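Local coordinates for putative polysaccharide deacetylase (Bdellovibrio bacteriovorus HD100, PDB 5JP6), which probably removes acetyl groups from peptidoglycan as a zinc-binding carbohydrate esterase of family 4, acting in the predator's attack on the prey cell wall, at residues L173-G178 with V332-I337. The protein carries 1 engineered substitution. Residues are numbered along the deposited sequence; the frame is centred on the assembly and turned at random.
Sequences LTFDDG and VLFHDI. With ZN (zinc ion), chain B.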
loop_
_atom_site.group_PDB
_atom_site.type_symbol
_atom_site.label_atom_id
_atom_site.label_comp_id
_atom_site.label_asym_id
_atom_site.label_seq_id
_atom_site.Cartn_x
_atom_site.Cartn_y
_atom_site.Cartn_z
ATOM N N LEU A 173 4.556 10.474 -5.891
ATOM C CA LEU A 173 4.393 9.076 -5.625
ATOM C C LEU A 173 3.830 8.839 -4.223
ATOM O O LEU A 173 4.391 9.336 -3.228
ATOM C CB LEU A 173 5.734 8.371 -5.755
ATOM C CG LEU A 173 6.443 8.544 -7.108
ATOM C CD1 LEU A 173 7.678 7.688 -7.131
ATOM C CD2 LEU A 173 5.519 8.256 -8.304
ATOM N N THR A 174 2.704 8.136 -4.142
ATOM C CA THR A 174 2.039 7.903 -2.888
ATOM C C THR A 174 1.764 6.441 -2.641
ATOM O O THR A 174 1.466 5.673 -3.568
ATOM C CB THR A 174 0.772 8.779 -2.737
ATOM O OG1 THR A 174 -0.318 8.237 -3.510
ATOM C CG2 THR A 174 1.012 10.210 -3.116
ATOM N N PHE A 175 1.913 6.061 -1.378
ATOM C CA PHE A 175 1.847 4.656 -0.984
ATOM C C PHE A 175 0.898 4.504 0.194
ATOM O O PHE A 175 1.134 5.076 1.261
ATOM C CB PHE A 175 3.235 4.152 -0.568
ATOM C CG PHE A 175 4.221 4.108 -1.711
ATOM C CD1 PHE A 175 4.298 3.014 -2.532
ATOM C CD2 PHE A 175 5.035 5.188 -1.958
ATOM C CE1 PHE A 175 5.175 2.996 -3.600
ATOM C CE2 PHE A 175 5.922 5.178 -3.025
ATOM C CZ PHE A 175 5.976 4.074 -3.852
ATOM N N ASP A 176 -0.143 3.703 -0.014
ATOM C CA ASP A 176 -1.143 3.423 1.031
ATOM C C ASP A 176 -0.964 2.091 1.722
ATOM O O ASP A 176 -0.560 1.115 1.081
ATOM C CB ASP A 176 -2.546 3.400 0.405
ATOM C CG ASP A 176 -3.087 4.753 0.076
ATOM O OD1 ASP A 176 -2.382 5.781 0.214
ATOM O OD2 ASP A 176 -4.280 4.799 -0.326
ATOM N N ASP A 177 -1.358 2.095 2.988
ATOM C CA ASP A 177 -1.661 0.913 3.802
ATOM C C ASP A 177 -0.525 0.209 4.483
ATOM O O ASP A 177 -0.751 -0.760 5.197
ATOM C CB ASP A 177 -2.515 -0.055 3.009
ATOM C CG ASP A 177 -3.846 0.530 2.727
ATOM O OD1 ASP A 177 -4.284 1.393 3.531
ATOM O OD2 ASP A 177 -4.447 0.199 1.749
ATOM N N GLY A 178 0.662 0.753 4.315
ATOM C CA GLY A 178 1.870 0.239 4.970
ATOM C C GLY A 178 2.027 0.863 6.350
ATOM O O GLY A 178 1.150 1.563 6.849
ATOM N N VAL A 332 0.184 9.680 -8.045
ATOM C CA VAL A 332 0.097 8.248 -8.341
ATOM C C VAL A 332 -0.274 7.474 -7.089
ATOM O O VAL A 332 0.370 7.662 -6.047
ATOM C CB VAL A 332 1.449 7.703 -8.848
ATOM C CG1 VAL A 332 1.309 6.228 -9.278
ATOM C CG2 VAL A 332 1.981 8.556 -9.989
ATOM N N LEU A 333 -1.240 6.573 -7.219
ATOM C CA LEU A 333 -1.630 5.679 -6.117
ATOM C C LEU A 333 -0.960 4.300 -6.240
ATOM O O LEU A 333 -1.274 3.552 -7.181
ATOM C CB LEU A 333 -3.142 5.472 -6.119
ATOM C CG LEU A 333 -3.664 4.523 -5.051
ATOM C CD1 LEU A 333 -3.377 5.013 -3.626
ATOM C CD2 LEU A 333 -5.161 4.266 -5.233
ATOM N N PHE A 334 -0.113 3.985 -5.252
ATOM C CA PHE A 334 0.535 2.659 -5.079
ATOM C C PHE A 334 0.123 2.212 -3.649
ATOM O O PHE A 334 -0.310 3.004 -2.800
ATOM C CB PHE A 334 2.055 2.710 -5.173
ATOM C CG PHE A 334 2.620 2.849 -6.575
ATOM C CD1 PHE A 334 2.416 1.846 -7.564
ATOM C CD2 PHE A 334 3.413 3.936 -6.886
ATOM C CE1 PHE A 334 3.008 1.978 -8.792
ATOM C CE2 PHE A 334 4.031 4.037 -8.121
ATOM C CZ PHE A 334 3.795 3.079 -9.062
ATOM N N HIS A 335 0.384 0.935 -3.388
ATOM C CA HIS A 335 0.315 0.360 -2.037
ATOM C C HIS A 335 1.650 -0.291 -1.713
ATOM O O HIS A 335 2.069 -1.206 -2.427
ATOM C CB HIS A 335 -0.819 -0.655 -1.960
ATOM C CG HIS A 335 -2.172 -0.070 -2.217
ATOM N ND1 HIS A 335 -2.626 0.176 -3.498
ATOM C CD2 HIS A 335 -3.119 0.417 -1.368
ATOM C CE1 HIS A 335 -3.813 0.765 -3.412
ATOM N NE2 HIS A 335 -4.123 0.914 -2.137
ATOM N N ASP A 336 2.311 0.149 -0.635
ATOM C CA ASP A 336 3.635 -0.414 -0.307
ATOM C C ASP A 336 3.451 -1.809 0.352
ATOM O O ASP A 336 4.435 -2.521 0.538
ATOM C CB ASP A 336 4.564 0.512 0.497
ATOM C CG ASP A 336 3.951 1.028 1.767
ATOM O OD1 ASP A 336 2.771 1.453 1.708
ATOM O OD2 ASP A 336 4.631 1.034 2.828
ATOM N N ILE A 337 2.221 -2.219 0.630
ATOM C CA ILE A 337 1.926 -3.593 1.069
ATOM C C ILE A 337 1.732 -4.577 -0.090
ATOM O O ILE A 337 1.513 -5.774 0.130
ATOM C CB ILE A 337 0.708 -3.642 2.031
ATOM C CG1 ILE A 337 -0.569 -3.177 1.344
ATOM C CG2 ILE A 337 0.977 -2.796 3.269
ATOM C CD1 ILE A 337 -1.823 -3.547 2.065
HETATM ZN ZN ZN B . -6.122 1.857 1.261
HETATM O O HOH W 1 1.834 3.332 3.431
#
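Thr174 and Phe334 lie on neighbouring parallel strands of the barrel-like NodB fold of family 4 esterases, and Phe334 N donates to Thr174 O at 2.9 Å. Phe334 O in turn accepts a hydrogen bond from Asp176 N, so Phe334 bonds to the residues on either side of Phe175, as in a parallel pair. Val332 O accepts from Thr174 OG1 at 2.7 Å and also from Thr174 N; chi1 of 77° sets that hydroxyl between the backbone N and the carbonyl carbon. Side chains of Leu173, Phe175, Val332 and Phe334 share one face of the sheet, where Leu173 and Phe175 pack on helices 183-193 and 339-354 and Phe334 on the latter. The two phenylalanine rings run side by side with planes at 16°, yet their centroids stand 5.5 Å apart, so overlap is slight and Phe175 CD1 instead touches Phe334 CB. Val332 CG1 sits over one face of the Phe334 ring, offset toward its rim.

The other face carries Asp176 and His335 toward the zinc site. Asp176 CB meets His335 CD2 at 3.5 Å, its carboxylate reaches Leu333 CD1, and OD1 forms a salt bridge with Arg277. His335 NE2 is hydrogen-bonded to Tyr280, which with His227 and Asp177 binds the zinc ion. The Asp177 carboxylate runs alongside the imidazole, planes 32° apart, and OD2 approaches the ring edge at CD2 (3.4 Å).

Asp336 turns its carboxylate toward Gly178, and OD2 is hydrogen-bonded to Thr184. A water joins Asp336 OD1 and Phe175 O, accepting from Gly178 N at 3.0 Å. Asp177 OD2 is 2.4 Å from the zinc ion.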